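Local coordinates for Es1 family protein (PDB 3L3B) that belongs to the DJ-1/PfpI family, carries an amidotransferase-like domain and probably takes part in isoprenoid biosynthesis, at residues F140-N149 against V163-A172; L24-H35 against F108-V119. All blocks are in the same frame, centred on the assembly; numbering follows the deposited sequence.

Interaction 1: residues F140-N149 against V163-A172; sequences FKNAVREFYN and VVVALLKDIA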
loop_
_atom_site.group_PDB
_atom_site.type_symbol
_atom_site.label_atom_id
_atom_site.label_comp_id
_atom_site.label_asym_id
_atom_site.label_seq_id
_atom_site.Cartn_x
_atom_site.Cartn_y
_atom_site.Cartn_z
ATOM N N PHE B 140 3.558 -22.040 -6.437
ATOM C CA PHE B 140 3.549 -20.808 -7.262
ATOM C C PHE B 140 3.694 -21.125 -8.770
ATOM O O PHE B 140 2.920 -20.635 -9.570
ATOM C CB PHE B 140 4.704 -19.883 -6.874
ATOM C CG PHE B 140 4.827 -18.625 -7.736
ATOM C CD1 PHE B 140 3.875 -17.620 -7.668
ATOM C CD2 PHE B 140 5.910 -18.428 -8.565
ATOM C CE1 PHE B 140 3.968 -16.468 -8.463
ATOM C CE2 PHE B 140 6.020 -17.264 -9.348
ATOM C CZ PHE B 140 5.059 -16.278 -9.278
ATOM N N LYS B 141 4.705 -21.920 -9.119
ATOM C CA LYS B 141 4.894 -22.364 -10.509
ATOM C C LYS B 141 3.610 -22.989 -11.009
ATOM O O LYS B 141 3.180 -22.688 -12.120
ATOM C CB LYS B 141 6.042 -23.370 -10.617
ATOM C CG LYS B 141 6.349 -23.848 -12.021
ATOM C CD LYS B 141 7.625 -24.679 -12.061
ATOM C CE LYS B 141 8.034 -24.918 -13.524
ATOM N NZ LYS B 141 9.192 -25.803 -13.718
ATOM N N ASN B 142 3.023 -23.890 -10.215
ATOM C CA ASN B 142 1.829 -24.632 -10.657
ATOM C C ASN B 142 0.641 -23.725 -10.875
ATOM O O ASN B 142 -0.102 -23.886 -11.825
ATOM C CB ASN B 142 1.423 -25.724 -9.663
ATOM C CG ASN B 142 2.293 -26.952 -9.759
ATOM O OD1 ASN B 142 3.146 -27.056 -10.641
ATOM N ND2 ASN B 142 2.102 -27.885 -8.820
ATOM N N ALA B 143 0.483 -22.767 -9.981
ATOM C CA ALA B 143 -0.569 -21.776 -10.094
ATOM C C ALA B 143 -0.438 -20.941 -11.358
ATOM O O ALA B 143 -1.405 -20.807 -12.094
ATOM C CB ALA B 143 -0.587 -20.860 -8.869
ATOM N N VAL B 144 0.745 -20.391 -11.602
ATOM C CA VAL B 144 0.966 -19.579 -12.786
ATOM C C VAL B 144 0.859 -20.443 -14.061
ATOM O O VAL B 144 0.249 -20.008 -14.999
ATOM C CB VAL B 144 2.306 -18.829 -12.772
ATOM C CG1 VAL B 144 2.449 -18.012 -14.009
ATOM C CG2 VAL B 144 2.456 -17.870 -11.506
ATOM N N ARG B 145 1.422 -21.664 -14.072
ATOM C CA ARG B 145 1.239 -22.576 -15.210
ATOM C C ARG B 145 -0.248 -22.905 -15.449
ATOM O O ARG B 145 -0.654 -23.081 -16.597
ATOM C CB ARG B 145 2.030 -23.884 -15.011
ATOM C CG ARG B 145 3.558 -23.707 -14.998
ATOM C CD ARG B 145 4.071 -23.771 -16.406
ATOM N NE ARG B 145 5.523 -23.874 -16.545
ATOM C CZ ARG B 145 6.188 -24.957 -16.917
ATOM N NH1 ARG B 145 7.513 -24.884 -17.064
ATOM N NH2 ARG B 145 5.546 -26.104 -17.156
ATOM N N GLU B 146 -1.063 -23.003 -14.384
ATOM C CA GLU B 146 -2.483 -23.292 -14.585
ATOM C C GLU B 146 -3.176 -22.146 -15.294
ATOM O O GLU B 146 -3.983 -22.365 -16.190
ATOM C CB GLU B 146 -3.218 -23.644 -13.289
ATOM C CG GLU B 146 -3.045 -25.081 -12.862
ATOM C CD GLU B 146 -3.961 -25.450 -11.719
ATOM O OE1 GLU B 146 -5.129 -25.782 -11.983
ATOM O OE2 GLU B 146 -3.518 -25.383 -10.553
ATOM N N PHE B 147 -2.845 -20.924 -14.910
ATOM C CA PHE B 147 -3.376 -19.739 -15.603
ATOM C C PHE B 147 -2.861 -19.752 -17.046
ATOM O O PHE B 147 -3.637 -19.569 -17.980
ATOM C CB PHE B 147 -2.966 -18.440 -14.922
ATOM C CG PHE B 147 -3.913 -18.007 -13.815
ATOM C CD1 PHE B 147 -5.085 -17.306 -14.120
ATOM C CD2 PHE B 147 -3.676 -18.365 -12.521
ATOM C CE1 PHE B 147 -5.984 -16.926 -13.122
ATOM C CE2 PHE B 147 -4.569 -18.000 -11.522
ATOM C CZ PHE B 147 -5.724 -17.266 -11.839
ATOM N N TYR B 148 -1.575 -19.993 -17.226
ATOM C CA TYR B 148 -1.002 -19.983 -18.590
ATOM C C TYR B 148 -1.600 -21.068 -19.451
ATOM O O TYR B 148 -2.005 -20.823 -20.607
ATOM C CB TYR B 148 0.518 -20.123 -18.568
ATOM C CG TYR B 148 1.096 -20.119 -19.947
ATOM C CD1 TYR B 148 1.192 -18.944 -20.666
ATOM C CD2 TYR B 148 1.503 -21.303 -20.551
ATOM C CE1 TYR B 148 1.694 -18.950 -21.956
ATOM C CE2 TYR B 148 2.019 -21.321 -21.856
ATOM C CZ TYR B 148 2.112 -20.133 -22.534
ATOM O OH TYR B 148 2.574 -20.126 -23.826
ATOM N N ASN B 149 -1.704 -22.277 -18.915
ATOM C CA ASN B 149 -2.279 -23.364 -19.739
ATOM C C ASN B 149 -3.787 -23.193 -20.018
ATOM O O ASN B 149 -4.268 -23.689 -20.999
ATOM C CB ASN B 149 -1.974 -24.730 -19.120
ATOM C CG ASN B 149 -0.499 -25.087 -19.214
ATOM O OD1 ASN B 149 0.067 -25.650 -18.276
ATOM N ND2 ASN B 149 0.142 -24.722 -20.333
ATOM N N VAL B 163 10.632 -13.739 -13.133
ATOM C CA VAL B 163 10.211 -14.978 -12.537
ATOM C C VAL B 163 9.204 -15.740 -13.418
ATOM O O VAL B 163 9.281 -16.978 -13.508
ATOM C CB VAL B 163 9.620 -14.803 -11.162
ATOM C CG1 VAL B 163 9.303 -16.213 -10.527
ATOM C CG2 VAL B 163 10.594 -13.982 -10.269
ATOM N N VAL B 164 8.300 -14.991 -14.064
ATOM C CA VAL B 164 7.329 -15.575 -14.978
ATOM C C VAL B 164 8.038 -16.183 -16.183
ATOM O O VAL B 164 7.705 -17.291 -16.586
ATOM C CB VAL B 164 6.248 -14.562 -15.432
ATOM C CG1 VAL B 164 5.347 -15.192 -16.564
ATOM C CG2 VAL B 164 5.413 -14.084 -14.247
ATOM N N VAL B 165 9.001 -15.458 -16.754
ATOM C CA VAL B 165 9.774 -15.973 -17.887
ATOM C C VAL B 165 10.396 -17.309 -17.507
ATOM O O VAL B 165 10.231 -18.294 -18.227
ATOM C CB VAL B 165 10.810 -14.934 -18.418
ATOM C CG1 VAL B 165 11.816 -15.537 -19.330
ATOM C CG2 VAL B 165 10.050 -13.745 -19.082
ATOM N N ALA B 166 11.029 -17.344 -16.336
ATOM C CA ALA B 166 11.759 -18.527 -15.880
ATOM C C ALA B 166 10.822 -19.729 -15.673
ATOM O O ALA B 166 11.071 -20.833 -16.140
ATOM C CB ALA B 166 12.525 -18.196 -14.558
ATOM N N LEU B 167 9.715 -19.509 -14.998
ATOM C CA LEU B 167 8.825 -20.593 -14.731
ATOM C C LEU B 167 8.130 -21.114 -16.014
ATOM O O LEU B 167 7.707 -22.265 -16.021
ATOM C CB LEU B 167 7.823 -20.236 -13.626
ATOM C CG LEU B 167 6.616 -19.337 -13.905
ATOM C CD1 LEU B 167 5.417 -20.141 -14.454
ATOM C CD2 LEU B 167 6.139 -18.533 -12.629
ATOM N N LEU B 168 8.000 -20.283 -17.049
ATOM C CA LEU B 168 7.419 -20.723 -18.348
ATOM C C LEU B 168 8.441 -21.252 -19.405
ATOM O O LEU B 168 8.054 -21.776 -20.455
ATOM C CB LEU B 168 6.578 -19.613 -18.933
ATOM C CG LEU B 168 5.302 -19.263 -18.174
ATOM C CD1 LEU B 168 4.639 -18.003 -18.765
ATOM C CD2 LEU B 168 4.321 -20.478 -18.084
ATOM N N LYS B 169 9.727 -21.127 -19.124
ATOM C CA LYS B 169 10.762 -21.261 -20.156
ATOM C C LYS B 169 10.828 -22.610 -20.859
ATOM O O LYS B 169 11.286 -22.679 -21.990
ATOM C CB LYS B 169 12.143 -20.950 -19.574
ATOM C CG LYS B 169 12.761 -22.101 -18.824
ATOM C CD LYS B 169 13.887 -21.611 -17.909
ATOM C CE LYS B 169 15.280 -21.897 -18.480
ATOM N NZ LYS B 169 16.261 -21.868 -17.316
ATOM N N ASP B 170 10.400 -23.671 -20.184
ATOM C CA ASP B 170 10.400 -24.994 -20.806
ATOM C C ASP B 170 9.258 -25.201 -21.776
ATOM O O ASP B 170 9.333 -26.066 -22.591
ATOM C CB ASP B 170 10.359 -26.095 -19.755
ATOM C CG ASP B 170 11.569 -26.047 -18.827
ATOM O OD1 ASP B 170 12.729 -25.852 -19.324
ATOM O OD2 ASP B 170 11.347 -26.207 -17.613
ATOM N N ILE B 171 8.208 -24.400 -21.680
ATOM C CA ILE B 171 7.062 -24.544 -22.558
ATOM C C ILE B 171 6.773 -23.300 -23.412
ATOM O O ILE B 171 5.978 -23.375 -24.328
ATOM C CB ILE B 171 5.781 -24.958 -21.755
ATOM C CG1 ILE B 171 5.363 -23.861 -20.779
ATOM C CG2 ILE B 171 6.000 -26.350 -21.048
ATOM C CD1 ILE B 171 3.999 -24.104 -20.082
ATOM N N ALA B 172 7.428 -22.163 -23.122
ATOM C CA ALA B 172 7.221 -20.961 -23.897
ATOM C C ALA B 172 8.412 -19.985 -23.795
ATOM O O ALA B 172 9.108 -19.939 -22.767
ATOM C CB ALA B 172 5.936 -20.264 -23.379
HETATM O O HOH W 1 9.263 -27.177 -16.285
HETATM O O HOH W 2 3.793 -22.804 -25.430
#
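The guanidinium of R145 lies between two aliphatic side chains. I171 CD1 sits over one face, 3.5 Å above the plane and toward its rim. K141 CE, from the same helix as R145, covers the opposite face. The edge carrying NE and NH1 is turned to the backbone carbonyl of L167. The F140 ring has V144 CG2 over one face. At its edge, F140 CE2 meets V163 CG1 at 3.6 Å. L168 CD1 lies over one face of the Y148 ring.

These groups join two helices on one side of the flavodoxin-like alpha/beta sandwich of the DJ-1/PfpI family. The axes of 140-149 and 163-168 cross at -82° and approach to 10.2 Å. One knob-into-hole fit is made: L167 sits among F140, K141, V144 and R145. The L167 CG lies between the backbone N and the carbonyl carbon (chi1 77°), which sends both methyls to the other helix. CD2 of L167 reaches F140 CE2 at 3.5 Å, and its CD1 packs on V144 CG1.

R145 bends at chi2 and grips L167 side-on. R145 NE and NH1 each donate to L167 O at 2.8 Å, from opposite faces of the carbonyl plane. The oxygen lies only 7° out of the guanidinium plane, so the two bonds fix the rotation of the group. R145 NH1 stays 4.1 Å from D170 OD2, beyond a salt bridge. A water bridges the gap instead: it accepts from K141 NZ and R145 NH1 and donates to D170 OD2. The nearby D170 carboxylate probably offsets part of the positive charge of K141 and R145. Beyond it, Y148 slides past I171. Its hydroxyl is hydrogen-bonded to N207, and Y148 OH touches A172 CB at 3.4 Å.

Interaction 2: residues L24-H35 against F108-V119; sequences LNSAVILAGCGH and FDMLVIPGGYGV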
loop_
_atom_site.group_PDB
_atom_site.type_symbol
_atom_site.label_atom_id
_atom_site.label_comp_id
_atom_site.label_asym_id
_atom_site.label_seq_id
_atom_site.Cartn_x
_atom_site.Cartn_y
_atom_site.Cartn_z
ATOM N N LEU B 24 -15.996 -10.095 -14.337
ATOM C CA LEU B 24 -14.524 -10.306 -14.383
ATOM C C LEU B 24 -13.917 -10.417 -12.993
ATOM O O LEU B 24 -14.203 -9.600 -12.122
ATOM C CB LEU B 24 -13.799 -9.169 -15.123
ATOM C CG LEU B 24 -14.059 -8.955 -16.623
ATOM C CD1 LEU B 24 -12.938 -8.146 -17.267
ATOM C CD2 LEU B 24 -14.200 -10.265 -17.360
ATOM N N ASN B 25 -13.058 -11.416 -12.820
ATOM C CA ASN B 25 -12.335 -11.670 -11.579
ATOM C C ASN B 25 -10.851 -11.875 -11.827
ATOM O O ASN B 25 -10.474 -12.538 -12.814
ATOM C CB ASN B 25 -12.825 -12.961 -10.955
ATOM C CG ASN B 25 -14.188 -12.850 -10.404
ATOM O OD1 ASN B 25 -14.359 -12.333 -9.303
ATOM N ND2 ASN B 25 -15.181 -13.341 -11.147
ATOM N N SER B 26 -10.030 -11.375 -10.905
ATOM C CA SER B 26 -8.567 -11.538 -10.976
ATOM C C SER B 26 -8.004 -12.119 -9.710
ATOM O O SER B 26 -8.404 -11.707 -8.618
ATOM C CB SER B 26 -7.900 -10.202 -11.209
ATOM O OG SER B 26 -6.520 -10.405 -11.381
ATOM N N ALA B 27 -7.077 -13.057 -9.828
ATOM C CA ALA B 27 -6.274 -13.487 -8.693
ATOM C C ALA B 27 -5.076 -12.533 -8.570
ATOM O O ALA B 27 -4.620 -11.974 -9.580
ATOM C CB ALA B 27 -5.790 -14.927 -8.872
ATOM N N VAL B 28 -4.609 -12.297 -7.344
ATOM C CA VAL B 28 -3.412 -11.483 -7.093
ATOM C C VAL B 28 -2.554 -12.291 -6.165
ATOM O O VAL B 28 -3.045 -12.714 -5.108
ATOM C CB VAL B 28 -3.752 -10.110 -6.454
ATOM C CG1 VAL B 28 -2.450 -9.287 -6.103
ATOM C CG2 VAL B 28 -4.706 -9.327 -7.374
ATOM N N ILE B 29 -1.291 -12.525 -6.537
ATOM C CA ILE B 29 -0.401 -13.310 -5.720
ATOM C C ILE B 29 0.572 -12.373 -5.010
ATOM O O ILE B 29 1.240 -11.549 -5.624
ATOM C CB ILE B 29 0.354 -14.385 -6.513
ATOM C CG1 ILE B 29 -0.643 -15.428 -7.030
ATOM C CG2 ILE B 29 1.388 -15.034 -5.620
ATOM C CD1 ILE B 29 -0.107 -16.442 -8.063
ATOM N N LEU B 30 0.663 -12.562 -3.706
ATOM C CA LEU B 30 1.490 -11.766 -2.855
ATOM C C LEU B 30 2.569 -12.607 -2.161
ATOM O O LEU B 30 2.441 -13.848 -1.977
ATOM C CB LEU B 30 0.573 -11.126 -1.806
ATOM C CG LEU B 30 -0.555 -10.210 -2.274
ATOM C CD1 LEU B 30 -1.347 -9.693 -1.073
ATOM C CD2 LEU B 30 0.056 -9.019 -3.029
ATOM N N ALA B 31 3.653 -11.923 -1.798
ATOM C CA ALA B 31 4.816 -12.588 -1.251
ATOM C C ALA B 31 5.219 -12.054 0.111
ATOM O O ALA B 31 6.308 -12.370 0.536
ATOM C CB ALA B 31 6.020 -12.467 -2.209
ATOM N N GLY B 32 4.366 -11.247 0.768
ATOM C CA GLY B 32 4.681 -10.651 2.047
ATOM C C GLY B 32 4.246 -9.183 1.972
ATOM O O GLY B 32 3.465 -8.799 1.128
ATOM N N CYS B 33 4.716 -8.361 2.879
ATOM C CA CYS B 33 4.263 -6.963 2.903
ATOM C C CYS B 33 5.445 -6.035 3.074
ATOM O O CYS B 33 5.754 -5.590 4.186
ATOM C CB CYS B 33 3.258 -6.815 4.024
ATOM S SG CYS B 33 2.582 -5.180 4.200
ATOM N N GLY B 34 6.105 -5.734 1.978
ATOM C CA GLY B 34 7.316 -4.889 1.986
ATOM C C GLY B 34 8.246 -5.153 0.824
ATOM O O GLY B 34 8.513 -6.302 0.496
ATOM N N HIS B 35 8.758 -4.094 0.191
ATOM C CA HIS B 35 9.564 -4.270 -0.981
ATOM C C HIS B 35 10.872 -5.061 -0.800
ATOM O O HIS B 35 11.361 -5.699 -1.772
ATOM C CB HIS B 35 9.829 -2.928 -1.689
ATOM C CG HIS B 35 10.964 -2.112 -1.142
ATOM N ND1 HIS B 35 10.854 -1.330 -0.024
ATOM C CD2 HIS B 35 12.209 -1.874 -1.641
ATOM C CE1 HIS B 35 11.999 -0.702 0.199
ATOM N NE2 HIS B 35 12.833 -1.001 -0.782
ATOM N N PHE B 108 -11.378 -17.562 -11.948
ATOM C CA PHE B 108 -10.764 -16.306 -12.372
ATOM C C PHE B 108 -10.588 -16.222 -13.886
ATOM O O PHE B 108 -10.492 -17.237 -14.558
ATOM C CB PHE B 108 -9.400 -16.095 -11.665
ATOM C CG PHE B 108 -9.479 -16.162 -10.183
ATOM C CD1 PHE B 108 -9.900 -15.076 -9.462
ATOM C CD2 PHE B 108 -9.191 -17.344 -9.514
ATOM C CE1 PHE B 108 -10.001 -15.133 -8.078
ATOM C CE2 PHE B 108 -9.308 -17.439 -8.165
ATOM C CZ PHE B 108 -9.715 -16.318 -7.421
ATOM N N ASP B 109 -10.534 -14.983 -14.377
ATOM C CA ASP B 109 -10.215 -14.650 -15.761
ATOM C C ASP B 109 -8.741 -14.304 -16.025
ATOM O O ASP B 109 -8.290 -14.370 -17.176
ATOM C CB ASP B 109 -11.035 -13.435 -16.176
ATOM C CG ASP B 109 -12.484 -13.655 -15.998
ATOM O OD1 ASP B 109 -13.063 -14.385 -16.797
ATOM O OD2 ASP B 109 -13.046 -13.117 -15.048
ATOM N N MET B 110 -8.011 -13.920 -14.972
ATOM C CA MET B 110 -6.657 -13.400 -15.086
ATOM C C MET B 110 -5.940 -13.486 -13.721
ATOM O O MET B 110 -6.578 -13.718 -12.698
ATOM C CB MET B 110 -6.683 -11.940 -15.570
ATOM C CG MET B 110 -7.475 -10.925 -14.646
ATOM S SD MET B 110 -7.468 -9.168 -15.218
ATOM C CE MET B 110 -5.981 -8.578 -14.436
ATOM N N LEU B 111 -4.635 -13.228 -13.749
ATOM C CA LEU B 111 -3.741 -13.266 -12.616
ATOM C C LEU B 111 -2.856 -12.056 -12.705
ATOM O O LEU B 111 -2.386 -11.724 -13.785
ATOM C CB LEU B 111 -2.876 -14.533 -12.693
ATOM C CG LEU B 111 -1.756 -14.677 -11.677
ATOM C CD1 LEU B 111 -2.390 -14.783 -10.261
ATOM C CD2 LEU B 111 -0.866 -15.825 -11.974
ATOM N N VAL B 112 -2.660 -11.356 -11.574
ATOM C CA VAL B 112 -1.653 -10.299 -11.491
ATOM C C VAL B 112 -0.687 -10.617 -10.340
ATOM O O VAL B 112 -1.103 -11.075 -9.258
ATOM C CB VAL B 112 -2.274 -8.893 -11.373
ATOM C CG1 VAL B 112 -1.191 -7.818 -11.513
ATOM C CG2 VAL B 112 -3.333 -8.707 -12.447
ATOM N N ILE B 113 0.605 -10.440 -10.620
ATOM C CA ILE B 113 1.666 -10.622 -9.670
ATOM C C ILE B 113 2.432 -9.302 -9.480
ATOM O O ILE B 113 3.325 -8.973 -10.264
ATOM C CB ILE B 113 2.660 -11.687 -10.144
ATOM C CG1 ILE B 113 1.902 -12.921 -10.651
ATOM C CG2 ILE B 113 3.568 -12.046 -8.996
ATOM C CD1 ILE B 113 2.744 -13.924 -11.462
ATOM N N PRO B 114 2.121 -8.559 -8.407
ATOM C CA PRO B 114 2.951 -7.387 -8.104
ATOM C C PRO B 114 4.407 -7.783 -7.902
ATOM O O PRO B 114 4.718 -8.958 -7.681
ATOM C CB PRO B 114 2.350 -6.878 -6.799
ATOM C CG PRO B 114 0.937 -7.367 -6.786
ATOM C CD PRO B 114 0.944 -8.663 -7.537
ATOM N N GLY B 115 5.330 -6.829 -7.933
ATOM C CA GLY B 115 6.716 -7.181 -7.723
ATOM C C GLY B 115 7.080 -7.093 -6.245
ATOM O O GLY B 115 6.215 -7.200 -5.349
ATOM N N GLY B 116 8.367 -6.885 -6.032
ATOM C CA GLY B 116 8.956 -6.786 -4.709
ATOM C C GLY B 116 9.999 -7.875 -4.640
ATOM O O GLY B 116 9.825 -8.938 -5.225
ATOM N N TYR B 117 11.043 -7.618 -3.853
ATOM C CA TYR B 117 12.184 -8.496 -3.730
ATOM C C TYR B 117 11.761 -9.824 -3.195
ATOM O O TYR B 117 12.370 -10.852 -3.520
ATOM C CB TYR B 117 13.261 -7.853 -2.843
ATOM C CG TYR B 117 14.600 -8.562 -2.837
ATOM C CD1 TYR B 117 15.490 -8.424 -3.908
ATOM C CD2 TYR B 117 14.970 -9.395 -1.773
ATOM C CE1 TYR B 117 16.726 -9.085 -3.911
ATOM C CE2 TYR B 117 16.207 -10.060 -1.768
ATOM C CZ TYR B 117 17.077 -9.894 -2.841
ATOM O OH TYR B 117 18.294 -10.532 -2.855
ATOM N N GLY B 118 10.700 -9.829 -2.397
ATOM C CA GLY B 118 10.144 -11.087 -1.881
ATOM C C GLY B 118 9.616 -12.066 -2.894
ATOM O O GLY B 118 9.658 -13.277 -2.681
ATOM N N VAL B 119 9.099 -11.557 -3.997
ATOM C CA VAL B 119 8.649 -12.417 -5.049
ATOM C C VAL B 119 9.831 -13.217 -5.537
ATOM O O VAL B 119 9.739 -14.432 -5.611
ATOM C CB VAL B 119 8.011 -11.636 -6.217
ATOM C CG1 VAL B 119 7.598 -12.586 -7.365
ATOM C CG2 VAL B 119 6.813 -10.850 -5.703
HETATM O O HOH W 3 -14.688 -14.506 -13.959
HETATM O O HOH W 4 3.527 -9.902 -5.212
#
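A27 CB stands over the centre of the F108 ring, 4.0 Å from its centroid and 7° off the normal, in a CH-pi contact. The ring precedes strand 110-113, which pairs in parallel with 24-29. The ladder is the tight part. A27 N donates to M110 O at 3.0 Å, and I29 N to V112 O at 3.1 Å. A27 O takes V112 N at 2.9 Å and S26 OG from the opposite face of its plane. I29 CD1 packs on L111 CD1 at 3.6 Å. S26 and M110 side chains meet on the other face of the sheet.

The N25/D109 end is more exposed but still firmly bonded: N25 N donates to D109 OD2 at 2.8 Å, and D109 N to N25 O. N25 ND2 donates to a water. The looser part follows I29, where the ladder ends and a water bridges I29 O and P114 O. Farther on, A31 CB packs on V119 CG2, and Y117 N donates to H35 O at 2.8 Å. C33 and H35 touch the second subunit.

Both strands are inner members of the mixed sheet. Strand 56-62 pairs with the other edge of 24-29. Helices 41-53 and 221-238 cover the M110/V112 face, and helix 138-149 the A27/L111 face.

In the fold
Interaction 2 comes first along the chain and interaction 1 follows it in series. Their centres lie 14 Å apart. Interaction 2 forms the middle of the mixed sheet. Interaction 1 joins two of the helices packed on that sheet, 138-149 and 160-168. Helix 117-123 starts in interaction 2 and is followed in the chain by helix 138-149. The two contacts touch through F147. Its ring reaches A27 CB, L111 CB and F108 CB, and F147 CE1 comes within 3.3 Å of M110 O. Helix 138-149 therefore faces the sheet with F147 and helix 160-168 with V164, which touches I113 of strand 110-113, tying the helical layer to the central strands of this alpha/beta fold.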